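Local coordinates for protein ATP phosphoribosyltransferase regulatory subunit (Thermotoga maritima, PDB 1USY) that is probably required for the first step of histidine biosynthesis, where it may let histidine exert feedback control over ATP phosphoribosyltransferase, at residues S22-P27 with I71-A76; E122-V127 with Y242-S247; I129-V134 with L199-D204. One frame throughout, in Å; residues are numbered along the deposited sequence.

Overall arrangement
All three contacts involve one mixed sheet but at different places. Contact 1 joins its edge strand 22-23 to strand 71-83, whereas contact 2 pairs strands 125-131 and 237-243 near the other edge; their centres lie about 27 Å apart and their nearest atoms about 16 Å. Contact 3 takes over strand 125-131 where contact 2 leaves it and packs it against helix 199-215. Its centre is about 24 Å from that of contact 2 and about 29 Å from that of contact 1, across the centre of the chain. The loop that contact 3 closes carries the histidine-pocket residues Lys157, Leu159, Ile180, Ile184 and Tyr185. In contact 2, the side chain of Tyr242 lies about 13 Å from a bound histidine.

Contact 1 (S22-P27 with I71-A76); sequences SPFFVP and IKVWYA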
ATOM      1  N   SER B  22      36.239  -7.401   0.562  1.00 14.81           N
ATOM      2  CA  SER B  22      35.520  -8.608   0.282  1.00 16.38           C
ATOM      3  C   SER B  22      34.093  -8.254  -0.245  1.00 17.52           C
ATOM      4  O   SER B  22      33.561  -7.189   0.078  1.00 24.48           O
ATOM      5  CB  SER B  22      35.576  -9.484   1.542  1.00 10.65           C
ATOM      6  OG  SER B  22      34.302  -9.877   1.914  1.00 27.05           O
ATOM      7  N   PRO B  23      33.477  -9.108  -1.064  1.00 13.28           N
ATOM      8  CA  PRO B  23      32.253  -8.715  -1.762  1.00 15.50           C
ATOM      9  C   PRO B  23      31.054  -8.640  -0.819  1.00 15.97           C
ATOM     10  O   PRO B  23      30.967  -9.356   0.171  1.00 22.54           O
ATOM     11  CB  PRO B  23      32.084  -9.794  -2.838  1.00 18.24           C
ATOM     12  CG  PRO B  23      33.117 -10.885  -2.520  1.00 15.19           C
ATOM     13  CD  PRO B  23      33.840 -10.512  -1.316  1.00 10.90           C
ATOM     14  N   PHE B  24      30.167  -7.699  -1.068  1.00 20.71           N
ATOM     15  CA  PHE B  24      29.021  -7.507  -0.186  1.00 19.34           C
ATOM     16  C   PHE B  24      27.805  -7.328  -1.077  1.00 17.56           C
ATOM     17  O   PHE B  24      27.623  -6.262  -1.630  1.00 19.89           O
ATOM     18  CB  PHE B  24      29.250  -6.280   0.702  1.00 18.75           C
ATOM     19  CG  PHE B  24      28.085  -5.937   1.564  1.00 20.41           C
ATOM     20  CD1 PHE B  24      27.930  -6.530   2.800  1.00 25.47           C
ATOM     21  CD2 PHE B  24      27.132  -5.017   1.144  1.00 20.93           C
ATOM     22  CE1 PHE B  24      26.823  -6.215   3.618  1.00 24.72           C
ATOM     23  CE2 PHE B  24      26.033  -4.697   1.931  1.00 23.26           C
ATOM     24  CZ  PHE B  24      25.882  -5.289   3.175  1.00 21.20           C
ATOM     25  N   PHE B  25      27.011  -8.389  -1.244  1.00 19.85           N
ATOM     26  CA  PHE B  25      25.800  -8.363  -2.079  1.00 15.34           C
ATOM     27  C   PHE B  25      24.579  -8.719  -1.275  1.00 15.22           C
ATOM     28  O   PHE B  25      24.516  -9.807  -0.711  1.00 17.45           O
ATOM     29  CB  PHE B  25      25.909  -9.347  -3.235  1.00 15.73           C
ATOM     30  CG  PHE B  25      26.792  -8.878  -4.345  1.00 16.89           C
ATOM     31  CD1 PHE B  25      28.172  -8.909  -4.207  1.00 16.09           C
ATOM     32  CD2 PHE B  25      26.243  -8.396  -5.524  1.00 12.67           C
ATOM     33  CE1 PHE B  25      29.020  -8.467  -5.243  1.00 15.28           C
ATOM     34  CE2 PHE B  25      27.065  -7.954  -6.553  1.00 12.90           C
ATOM     35  CZ  PHE B  25      28.492  -8.007  -6.402  1.00  9.44           C
ATOM     36  N   VAL B  26      23.612  -7.801  -1.247  1.00 17.54           N
ATOM     37  CA  VAL B  26      22.366  -7.957  -0.507  1.00 17.74           C
ATOM     38  C   VAL B  26      21.135  -7.514  -1.300  1.00 18.17           C
ATOM     39  O   VAL B  26      21.236  -6.738  -2.232  1.00 18.74           O
ATOM     40  CB  VAL B  26      22.367  -7.171   0.839  1.00 22.77           C
ATOM     41  CG1 VAL B  26      23.453  -7.650   1.729  1.00 21.17           C
ATOM     42  CG2 VAL B  26      22.491  -5.669   0.605  1.00 23.47           C
ATOM     43  N   PRO B  27      19.966  -8.046  -0.935  1.00 14.51           N
ATOM     44  CA  PRO B  27      18.699  -7.621  -1.523  1.00 11.51           C
ATOM     45  C   PRO B  27      18.459  -6.152  -1.439  1.00 16.42           C
ATOM     46  O   PRO B  27      18.734  -5.570  -0.411  1.00 24.27           O
ATOM     47  CB  PRO B  27      17.670  -8.328  -0.642  1.00  9.00           C
ATOM     48  CG  PRO B  27      18.342  -9.565  -0.242  1.00 10.94           C
ATOM     49  CD  PRO B  27      19.785  -9.167   0.001  1.00  5.41           C
ATOM     50  N   ILE B  71      34.810  -4.716   9.231  1.00 37.02           N
ATOM     51  CA  ILE B  71      34.225  -4.845   7.901  1.00 33.65           C
ATOM     52  C   ILE B  71      35.085  -4.129   6.857  1.00 28.12           C
ATOM     53  O   ILE B  71      35.374  -2.947   7.014  1.00 25.76           O
ATOM     54  CB  ILE B  71      32.803  -4.248   7.937  1.00 36.03           C
ATOM     55  CG1 ILE B  71      31.794  -5.378   8.046  1.00 44.05           C
ATOM     56  CG2 ILE B  71      32.502  -3.369   6.717  1.00 38.10           C
ATOM     57  CD1 ILE B  71      31.386  -5.677   9.452  1.00 52.08           C
ATOM     58  N   LYS B  72      35.499  -4.861   5.819  1.00 21.88           N
ATOM     59  CA  LYS B  72      36.234  -4.311   4.677  1.00 21.43           C
ATOM     60  C   LYS B  72      35.598  -4.809   3.404  1.00 21.27           C
ATOM     61  O   LYS B  72      36.058  -5.812   2.853  1.00 22.96           O
ATOM     62  CB  LYS B  72      37.699  -4.751   4.675  1.00 18.59           C
ATOM     63  CG  LYS B  72      38.645  -3.660   4.249  1.00 22.50           C
ATOM     64  CD  LYS B  72      40.066  -4.131   4.063  1.00 17.68           C
ATOM     65  CE  LYS B  72      40.957  -2.926   3.807  1.00 17.83           C
ATOM     66  NZ  LYS B  72      42.382  -3.272   3.500  1.00 15.37           N
ATOM     67  N   VAL B  73      34.565  -4.115   2.920  1.00 18.94           N
ATOM     68  CA  VAL B  73      33.795  -4.632   1.782  1.00 17.76           C
ATOM     69  C   VAL B  73      33.824  -3.768   0.540  1.00 22.16           C
ATOM     70  O   VAL B  73      34.060  -2.566   0.621  1.00 26.78           O
ATOM     71  CB  VAL B  73      32.298  -4.862   2.134  1.00 14.50           C
ATOM     72  CG1 VAL B  73      32.165  -5.938   3.204  1.00 10.59           C
ATOM     73  CG2 VAL B  73      31.597  -3.540   2.517  1.00  9.15           C
ATOM     74  N   TRP B  74      33.585  -4.403  -0.606  1.00 23.02           N
ATOM     75  CA  TRP B  74      33.258  -3.702  -1.844  1.00 20.86           C
ATOM     76  C   TRP B  74      31.895  -4.159  -2.285  1.00 18.02           C
ATOM     77  O   TRP B  74      31.492  -5.295  -2.007  1.00 23.04           O
ATOM     78  CB  TRP B  74      34.300  -3.951  -2.949  1.00 20.80           C
ATOM     79  CG  TRP B  74      34.277  -5.309  -3.493  1.00 17.80           C
ATOM     80  CD1 TRP B  74      34.988  -6.384  -3.047  1.00 24.29           C
ATOM     81  CD2 TRP B  74      33.511  -5.776  -4.597  1.00 18.02           C
ATOM     82  NE1 TRP B  74      34.716  -7.498  -3.809  1.00 20.76           N
ATOM     83  CE2 TRP B  74      33.807  -7.156  -4.768  1.00 19.41           C
ATOM     84  CE3 TRP B  74      32.600  -5.178  -5.467  1.00 17.29           C
ATOM     85  CZ2 TRP B  74      33.209  -7.942  -5.767  1.00 22.82           C
ATOM     86  CZ3 TRP B  74      31.993  -5.965  -6.446  1.00 15.86           C
ATOM     87  CH2 TRP B  74      32.295  -7.329  -6.589  1.00 14.71           C
ATOM     88  N   TYR B  75      31.178  -3.276  -2.970  1.00 20.83           N
ATOM     89  CA  TYR B  75      29.875  -3.608  -3.520  1.00 15.50           C
ATOM     90  C   TYR B  75      29.741  -3.137  -4.969  1.00 17.76           C
ATOM     91  O   TYR B  75      30.632  -2.412  -5.476  1.00 19.05           O
ATOM     92  CB  TYR B  75      28.761  -3.040  -2.638  1.00 18.04           C
ATOM     93  CG  TYR B  75      28.876  -1.560  -2.414  1.00 26.79           C
ATOM     94  CD1 TYR B  75      28.394  -0.654  -3.359  1.00 26.60           C
ATOM     95  CD2 TYR B  75      29.489  -1.051  -1.267  1.00 31.32           C
ATOM     96  CE1 TYR B  75      28.515   0.709  -3.170  1.00 26.39           C
ATOM     97  CE2 TYR B  75      29.604   0.329  -1.065  1.00 30.83           C
ATOM     98  CZ  TYR B  75      29.108   1.191  -2.030  1.00 33.39           C
ATOM     99  OH  TYR B  75      29.193   2.554  -1.866  1.00 42.16           O
ATOM    100  N   ALA B  76      28.634  -3.563  -5.605  1.00 11.78           N
ATOM    101  CA  ALA B  76      28.260  -3.285  -6.985  1.00  8.86           C
ATOM    102  C   ALA B  76      26.781  -3.594  -7.195  1.00 12.86           C
ATOM    103  O   ALA B  76      26.387  -4.742  -7.533  1.00 17.71           O
ATOM    104  CB  ALA B  76      29.131  -4.128  -8.003  1.00  8.84           C
TER
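Trp74 carries its CG between the backbone N and the carbonyl carbon (chi1 71°), and this rotation brings a face of the indole against Pro23. Phe25 turns its CG anti to the carbonyl carbon (chi1 -76°), which swings its ring back toward the same indole. Pro23 CA then stands over the face of the five-membered ring, 3.7 Å from its centroid, a CH-pi contact; farther along the indole, Pro23 CB touches Trp74 CZ2 at 3.6 Å. The Phe25 ring directs its edge at the face of the six-membered ring in an offset edge-to-face pair, centroids 5.6 Å apart and planes at 88°, with Phe25 CE1 3.7 Å from Trp74 CH2. Replacing the indole with an alanine would probably open a gap beside Pro23 and leave the Phe25 ring without the face its edge meets. The backbones pair in parallel at Ser22-Val73 and Pro23-Trp74. Ser22 N donates to Lys72 O at 2.8 Å, and Trp74 N returns a bond to Ser22 O at 2.9 Å; a third bond, from Phe24 N to Trp74 O, is weak. Pro23 and Trp74 share one face of the sheet, Ser22 and Val73 the other. Phe24 CB touches Val73 CB at 3.7 Å. Phe12 and Ala16 of helix 6-16 pack on the indole, as does Phe6 of the second subunit, ring edge to ring face. A short parallel strand at the margin of a largely antiparallel sheet, here placed beside a subunit interface, is consistent with the class II aminoacyl-tRNA synthetase fold to which this protein belongs.

Contact 2 (E122-V127 with Y242-S247); sequences EGPVIV and YDTSSS
One carbonyl, Pro124 O, is gripped twice by a single residue, Thr244. The shorter bond comes from the hydroxyl: Thr244 OG1 donates to Pro124 O at 2.7 Å, in the carbonyl plane and on a lone pair, with a C=O...donor angle of 134°. The second, from Thr244 N to Pro124 O at 3.3 Å, is weak. The hydroxyl can join in because chi1 of 58° sets OG1 between the backbone N and the carbonyl carbon. The same torsion places CG2 anti to the carbonyl carbon, where it meets the CD1 methyl of Ile126 at 3.7 Å, the two side chains crossing at about a right angle. The grip lies just beyond the antiparallel pairing of strands 125-131 and 237-243 in the large mixed sheet of the class II synthetase fold. Ile126 and Tyr242 form its hydrogen-bonded pair, from Ile126 N to Tyr242 O and from Tyr242 N to Ile126 O, each bond 2.9 Å long. Val125 and Asp243 form the adjoining non-hydrogen-bonded pair, their CA atoms 4.6 Å apart, with both side chains on the opposite face of the sheet from those of Ile126 and Tyr242. Where strand 237-243 ends, Asp243 OD2 accepts from Ser246 N at 2.7 Å, an Asx motif that ties the carboxylate to the turn, although the donor sits 56° out of the carboxylate plane. A water that donates to Asp243 OD2 also accepts from Glu122 N, bridging the two segments. Tyr242 OH hydrogen-bonds to Glu128, and Ile126, Tyr242 and Thr244 pack against a chain of another protein in the assembly.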
ATOM      1  N   GLU B 122      36.483   8.678 -19.637  1.00 25.77           N
ATOM      2  CA  GLU B 122      37.443   9.071 -20.637  1.00 24.41           C
ATOM      3  C   GLU B 122      38.203  10.207 -20.081  1.00 25.62           C
ATOM      4  O   GLU B 122      39.433  10.257 -20.137  1.00 31.72           O
ATOM      5  CB  GLU B 122      36.758   9.506 -21.938  1.00 29.20           C
ATOM      6  CG  GLU B 122      37.056   8.580 -23.120  1.00 43.43           C
ATOM      7  CD  GLU B 122      36.085   7.396 -23.196  1.00 54.55           C
ATOM      8  OE1 GLU B 122      36.372   6.333 -22.571  1.00 57.01           O
ATOM      9  OE2 GLU B 122      35.025   7.524 -23.878  1.00 61.00           O
ATOM     10  N   GLY B 123      37.438  11.115 -19.496  1.00 32.52           N
ATOM     11  CA  GLY B 123      37.807  12.514 -19.486  1.00 33.53           C
ATOM     12  C   GLY B 123      38.931  12.690 -18.551  1.00 31.64           C
ATOM     13  O   GLY B 123      39.134  11.822 -17.717  1.00 39.70           O
ATOM     14  N   PRO B 124      39.670  13.780 -18.695  1.00 27.13           N
ATOM     15  CA  PRO B 124      40.626  14.179 -17.667  1.00 26.26           C
ATOM     16  C   PRO B 124      39.784  14.379 -16.399  1.00 27.38           C
ATOM     17  O   PRO B 124      38.850  15.194 -16.425  1.00 24.87           O
ATOM     18  CB  PRO B 124      41.195  15.502 -18.195  1.00 25.25           C
ATOM     19  CG  PRO B 124      40.902  15.495 -19.620  1.00 29.85           C
ATOM     20  CD  PRO B 124      39.625  14.708 -19.821  1.00 29.61           C
ATOM     21  N   VAL B 125      40.064  13.609 -15.341  1.00 24.09           N
ATOM     22  CA  VAL B 125      39.228  13.670 -14.160  1.00 21.87           C
ATOM     23  C   VAL B 125      39.778  14.649 -13.140  1.00 26.04           C
ATOM     24  O   VAL B 125      40.983  14.905 -13.110  1.00 26.10           O
ATOM     25  CB  VAL B 125      38.890  12.232 -13.553  1.00 25.17           C
ATOM     26  CG1 VAL B 125      38.525  11.230 -14.655  1.00 15.46           C
ATOM     27  CG2 VAL B 125      40.008  11.668 -12.681  1.00 17.42           C
ATOM     28  N   ILE B 126      38.873  15.223 -12.336  1.00 25.67           N
ATOM     29  CA  ILE B 126      39.214  16.104 -11.225  1.00 20.05           C
ATOM     30  C   ILE B 126      38.799  15.439  -9.901  1.00 18.18           C
ATOM     31  O   ILE B 126      37.663  15.028  -9.738  1.00 27.42           O
ATOM     32  CB  ILE B 126      38.513  17.487 -11.410  1.00 17.62           C
ATOM     33  CG1 ILE B 126      39.029  18.209 -12.640  1.00 22.57           C
ATOM     34  CG2 ILE B 126      38.698  18.397 -10.208  1.00 19.10           C
ATOM     35  CD1 ILE B 126      38.117  19.403 -13.123  1.00 14.18           C
ATOM     36  N   VAL B 127      39.742  15.306  -8.979  1.00 22.31           N
ATOM     37  CA  VAL B 127      39.482  14.859  -7.598  1.00 18.77           C
ATOM     38  C   VAL B 127      39.480  16.068  -6.667  1.00 21.94           C
ATOM     39  O   VAL B 127      40.510  16.750  -6.470  1.00 21.43           O
ATOM     40  CB  VAL B 127      40.545  13.848  -7.100  1.00 19.75           C
ATOM     41  CG1 VAL B 127      40.234  13.427  -5.653  1.00 20.45           C
ATOM     42  CG2 VAL B 127      40.613  12.597  -8.055  1.00 16.24           C
ATOM     43  N   TYR B 242      34.980  14.457 -10.590  1.00 14.12           N
ATOM     44  CA  TYR B 242      34.277  14.928 -11.784  1.00 15.93           C
ATOM     45  C   TYR B 242      34.995  14.471 -13.074  1.00 20.62           C
ATOM     46  O   TYR B 242      36.251  14.423 -13.167  1.00 18.60           O
ATOM     47  CB  TYR B 242      34.075  16.451 -11.783  1.00 13.47           C
ATOM     48  CG  TYR B 242      33.517  17.034 -10.504  1.00 23.32           C
ATOM     49  CD1 TYR B 242      34.339  17.221  -9.385  1.00 16.88           C
ATOM     50  CD2 TYR B 242      32.175  17.400 -10.391  1.00 24.67           C
ATOM     51  CE1 TYR B 242      33.859  17.754  -8.231  1.00 20.64           C
ATOM     52  CE2 TYR B 242      31.672  17.941  -9.161  1.00 22.27           C
ATOM     53  CZ  TYR B 242      32.529  18.099  -8.096  1.00 23.45           C
ATOM     54  OH  TYR B 242      32.110  18.617  -6.860  1.00 32.96           O
ATOM     55  N   ASP B 243      34.197  14.116 -14.067  1.00 19.23           N
ATOM     56  CA  ASP B 243      34.763  13.846 -15.380  1.00 23.35           C
ATOM     57  C   ASP B 243      34.527  15.083 -16.247  1.00 19.94           C
ATOM     58  O   ASP B 243      33.404  15.458 -16.429  1.00 13.51           O
ATOM     59  CB  ASP B 243      34.139  12.602 -15.997  1.00 19.31           C
ATOM     60  CG  ASP B 243      34.566  12.384 -17.435  1.00 32.03           C
ATOM     61  OD1 ASP B 243      35.779  12.558 -17.747  1.00 31.97           O
ATOM     62  OD2 ASP B 243      33.757  12.026 -18.332  1.00 35.16           O
ATOM     63  N   THR B 244      35.592  15.716 -16.749  1.00 19.86           N
ATOM     64  CA  THR B 244      35.440  16.885 -17.586  1.00 25.51           C
ATOM     65  C   THR B 244      34.834  16.476 -18.930  1.00 29.49           C
ATOM     66  O   THR B 244      34.214  17.286 -19.585  1.00 36.66           O
ATOM     67  CB  THR B 244      36.782  17.704 -17.767  1.00 26.05           C
ATOM     68  OG1 THR B 244      37.827  16.889 -18.328  1.00 30.93           O
ATOM     69  CG2 THR B 244      37.345  18.094 -16.450  1.00 28.84           C
ATOM     70  N   SER B 245      34.992  15.215 -19.316  1.00 30.80           N
ATOM     71  CA  SER B 245      34.439  14.695 -20.590  1.00 33.11           C
ATOM     72  C   SER B 245      32.904  14.591 -20.636  1.00 31.99           C
ATOM     73  O   SER B 245      32.250  15.269 -21.421  1.00 32.93           O
ATOM     74  CB  SER B 245      35.041  13.331 -20.899  1.00 27.03           C
ATOM     75  OG  SER B 245      34.982  13.046 -22.262  1.00 31.20           O
ATOM     76  N   SER B 246      32.351  13.710 -19.820  1.00 30.08           N
ATOM     77  CA  SER B 246      30.914  13.634 -19.594  1.00 33.81           C
ATOM     78  C   SER B 246      30.343  14.902 -18.945  1.00 32.29           C
ATOM     79  O   SER B 246      29.137  15.014 -18.814  1.00 34.87           O
ATOM     80  CB  SER B 246      30.633  12.506 -18.609  1.00 31.17           C
ATOM     81  OG  SER B 246      30.692  11.267 -19.251  1.00 46.13           O
ATOM     82  N   SER B 247      31.196  15.821 -18.499  1.00 29.18           N
ATOM     83  CA  SER B 247      30.779  16.877 -17.567  1.00 28.06           C
ATOM     84  C   SER B 247      29.779  16.357 -16.542  1.00 25.48           C
ATOM     85  O   SER B 247      28.621  16.793 -16.521  1.00 22.65           O
ATOM     86  CB  SER B 247      30.217  18.105 -18.313  1.00 33.51           C
ATOM     87  OG  SER B 247      30.029  19.230 -17.446  1.00 28.10           O
TER
HETATM   88  O   HOH W   1      33.462   9.759 -19.722  1.00 18.06           O

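Contact 3 (I129-V134 with L199-D204); sequences IGHTGV and LSVRED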
ATOM      1  N   ILE B 129      39.097  17.566  -3.062  1.00 17.52           N
ATOM      2  CA  ILE B 129      39.216  17.119  -1.663  1.00 20.23           C
ATOM      3  C   ILE B 129      38.710  18.187  -0.707  1.00 21.30           C
ATOM      4  O   ILE B 129      38.855  19.386  -0.930  1.00 24.85           O
ATOM      5  CB  ILE B 129      40.680  16.785  -1.276  1.00 24.32           C
ATOM      6  CG1 ILE B 129      41.319  15.754  -2.222  1.00 23.68           C
ATOM      7  CG2 ILE B 129      40.760  16.341   0.207  1.00 21.73           C
ATOM      8  CD1 ILE B 129      41.079  14.299  -1.796  1.00 37.66           C
ATOM      9  N   GLY B 130      38.121  17.741   0.378  1.00 20.64           N
ATOM     10  CA  GLY B 130      37.557  18.647   1.350  1.00 15.78           C
ATOM     11  C   GLY B 130      37.803  18.052   2.722  1.00 18.95           C
ATOM     12  O   GLY B 130      38.296  16.930   2.861  1.00 15.05           O
ATOM     13  N   HIS B 131      37.442  18.809   3.740  1.00 14.62           N
ATOM     14  CA  HIS B 131      37.555  18.325   5.080  1.00 17.74           C
ATOM     15  C   HIS B 131      36.545  19.008   5.935  1.00 21.15           C
ATOM     16  O   HIS B 131      36.418  20.228   5.950  1.00 23.62           O
ATOM     17  CB  HIS B 131      38.932  18.605   5.629  1.00 21.99           C
ATOM     18  CG  HIS B 131      39.288  17.775   6.814  1.00  7.81           C
ATOM     19  ND1 HIS B 131      40.153  16.709   6.729  1.00 15.08           N
ATOM     20  CD2 HIS B 131      38.915  17.863   8.109  1.00 13.16           C
ATOM     21  CE1 HIS B 131      40.321  16.186   7.933  1.00 15.64           C
ATOM     22  NE2 HIS B 131      39.567  16.858   8.785  1.00 16.52           N
ATOM     23  N   THR B 132      35.839  18.189   6.673  1.00 20.33           N
ATOM     24  CA  THR B 132      34.687  18.618   7.409  1.00 18.30           C
ATOM     25  C   THR B 132      35.115  19.328   8.704  1.00 22.80           C
ATOM     26  O   THR B 132      34.329  20.056   9.305  1.00 20.94           O
ATOM     27  CB  THR B 132      33.892  17.353   7.663  1.00 19.11           C
ATOM     28  OG1 THR B 132      32.502  17.642   7.758  1.00 27.09           O
ATOM     29  CG2 THR B 132      34.254  16.735   8.961  1.00  9.37           C
ATOM     30  N   GLY B 133      36.378  19.148   9.111  1.00 24.19           N
ATOM     31  CA  GLY B 133      36.896  19.727  10.347  1.00 22.30           C
ATOM     32  C   GLY B 133      37.188  21.220  10.260  1.00 23.22           C
ATOM     33  O   GLY B 133      37.655  21.822  11.206  1.00 18.78           O
ATOM     34  N   VAL B 134      36.880  21.829   9.125  1.00 26.05           N
ATOM     35  CA  VAL B 134      37.100  23.260   8.937  1.00 26.38           C
ATOM     36  C   VAL B 134      36.002  24.147   9.574  1.00 24.27           C
ATOM     37  O   VAL B 134      36.255  25.290   9.950  1.00 23.91           O
ATOM     38  CB  VAL B 134      37.309  23.597   7.418  1.00 27.49           C
ATOM     39  CG1 VAL B 134      36.156  23.108   6.564  1.00 31.66           C
ATOM     40  CG2 VAL B 134      37.486  25.076   7.203  1.00 33.14           C
ATOM     41  N   LEU B 199      45.367  22.483  12.623  1.00 22.09           N
ATOM     42  CA  LEU B 199      46.559  21.706  12.293  1.00 22.56           C
ATOM     43  C   LEU B 199      46.241  20.335  11.721  1.00 22.50           C
ATOM     44  O   LEU B 199      46.653  20.017  10.606  1.00 17.97           O
ATOM     45  CB  LEU B 199      47.468  21.587  13.522  1.00 24.23           C
ATOM     46  CG  LEU B 199      48.667  20.639  13.470  1.00 27.38           C
ATOM     47  CD1 LEU B 199      49.810  21.286  12.689  1.00 30.96           C
ATOM     48  CD2 LEU B 199      49.127  20.217  14.895  1.00 25.50           C
ATOM     49  N   SER B 200      45.501  19.538  12.486  1.00 24.81           N
ATOM     50  CA  SER B 200      45.112  18.191  12.063  1.00 25.27           C
ATOM     51  C   SER B 200      44.362  18.178  10.721  1.00 21.22           C
ATOM     52  O   SER B 200      44.557  17.266   9.921  1.00 20.29           O
ATOM     53  CB  SER B 200      44.282  17.513  13.143  1.00 25.11           C
ATOM     54  OG  SER B 200      43.130  18.287  13.403  1.00 32.15           O
ATOM     55  N   VAL B 201      43.533  19.187  10.472  1.00 19.85           N
ATOM     56  CA  VAL B 201      42.850  19.336   9.174  1.00 22.10           C
ATOM     57  C   VAL B 201      43.888  19.478   8.041  1.00 20.09           C
ATOM     58  O   VAL B 201      43.851  18.746   7.034  1.00 16.22           O
ATOM     59  CB  VAL B 201      41.849  20.527   9.217  1.00 21.05           C
ATOM     60  CG1 VAL B 201      41.302  20.889   7.851  1.00 21.25           C
ATOM     61  CG2 VAL B 201      40.713  20.210  10.172  1.00 22.20           C
ATOM     62  N   ARG B 202      44.834  20.385   8.253  1.00 18.45           N
ATOM     63  CA  ARG B 202      45.905  20.650   7.288  1.00 24.75           C
ATOM     64  C   ARG B 202      46.813  19.429   6.988  1.00 25.20           C
ATOM     65  O   ARG B 202      47.127  19.180   5.826  1.00 28.49           O
ATOM     66  CB  ARG B 202      46.729  21.862   7.741  1.00 27.38           C
ATOM     67  CG  ARG B 202      47.626  22.499   6.650  1.00 32.02           C
ATOM     68  CD  ARG B 202      48.839  23.246   7.224  1.00 31.25           C
ATOM     69  NE  ARG B 202      48.447  24.187   8.281  1.00 28.43           N
ATOM     70  CZ  ARG B 202      47.836  25.353   8.046  1.00 26.71           C
ATOM     71  NH1 ARG B 202      47.555  25.730   6.805  1.00 14.73           N
ATOM     72  NH2 ARG B 202      47.495  26.147   9.048  1.00 27.03           N
ATOM     73  N   GLU B 203      47.214  18.672   8.011  1.00 25.25           N
ATOM     74  CA  GLU B 203      47.994  17.440   7.811  1.00 29.32           C
ATOM     75  C   GLU B 203      47.243  16.402   6.973  1.00 29.18           C
ATOM     76  O   GLU B 203      47.823  15.725   6.103  1.00 28.41           O
ATOM     77  CB  GLU B 203      48.383  16.796   9.140  1.00 32.27           C
ATOM     78  CG  GLU B 203      48.638  17.757  10.273  1.00 44.38           C
ATOM     79  CD  GLU B 203      49.877  18.598  10.039  1.00 54.37           C
ATOM     80  OE1 GLU B 203      49.719  19.796   9.697  1.00 59.39           O
ATOM     81  OE2 GLU B 203      51.010  18.066  10.197  1.00 58.75           O
ATOM     82  N   ASP B 204      45.957  16.268   7.264  1.00 27.20           N
ATOM     83  CA  ASP B 204      45.081  15.387   6.500  1.00 25.62           C
ATOM     84  C   ASP B 204      44.949  15.801   5.030  1.00 20.84           C
ATOM     85  O   ASP B 204      45.144  14.973   4.140  1.00 16.77           O
ATOM     86  CB  ASP B 204      43.713  15.307   7.161  1.00 26.32           C
ATOM     87  CG  ASP B 204      43.706  14.333   8.298  1.00 26.52           C
ATOM     88  OD1 ASP B 204      42.684  14.240   9.013  1.00 26.77           O
ATOM     89  OD2 ASP B 204      44.701  13.621   8.547  1.00 30.37           O
TER
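The His131 imidazole presents one face to Val201 and an edge to Asp204. Val201 CA sits over the centre of that face, 4.1 Å above the ring plane. Val201 CG1 lies over the same face, 4.2 Å from the ring centroid and 28° off its normal, a CH-pi contact; CG2 reaches His131 CD2 at 3.6 Å. At the edge, close to the ring plane, Asp204 OD1 is 3.2 Å from His131 CE1, the ring and carboxylate planes being 35° apart; Gly133 CA also lies in plane at the ring edge. His131 NE2 and Asp204 OD1 are 4.1 Å apart and form no hydrogen bond. Val201 and Asp204, three residues apart, thus supply a face and an edge contact from one turn of helix. The ring extends toward the helix because CG is anti to the backbone N (chi1 -161°). Gly133 O touches Val201 CG2 at 3.6 Å, with no side chain of its own between. Leu237 of strand 237-243 packs on both His131 and Asp204, while Ile129 extends the packing along helix 199-215 to Leu205 and Leu212. The helix therefore lies against strand 125-131, which runs in the sheet between strands 237-243 and 220-223.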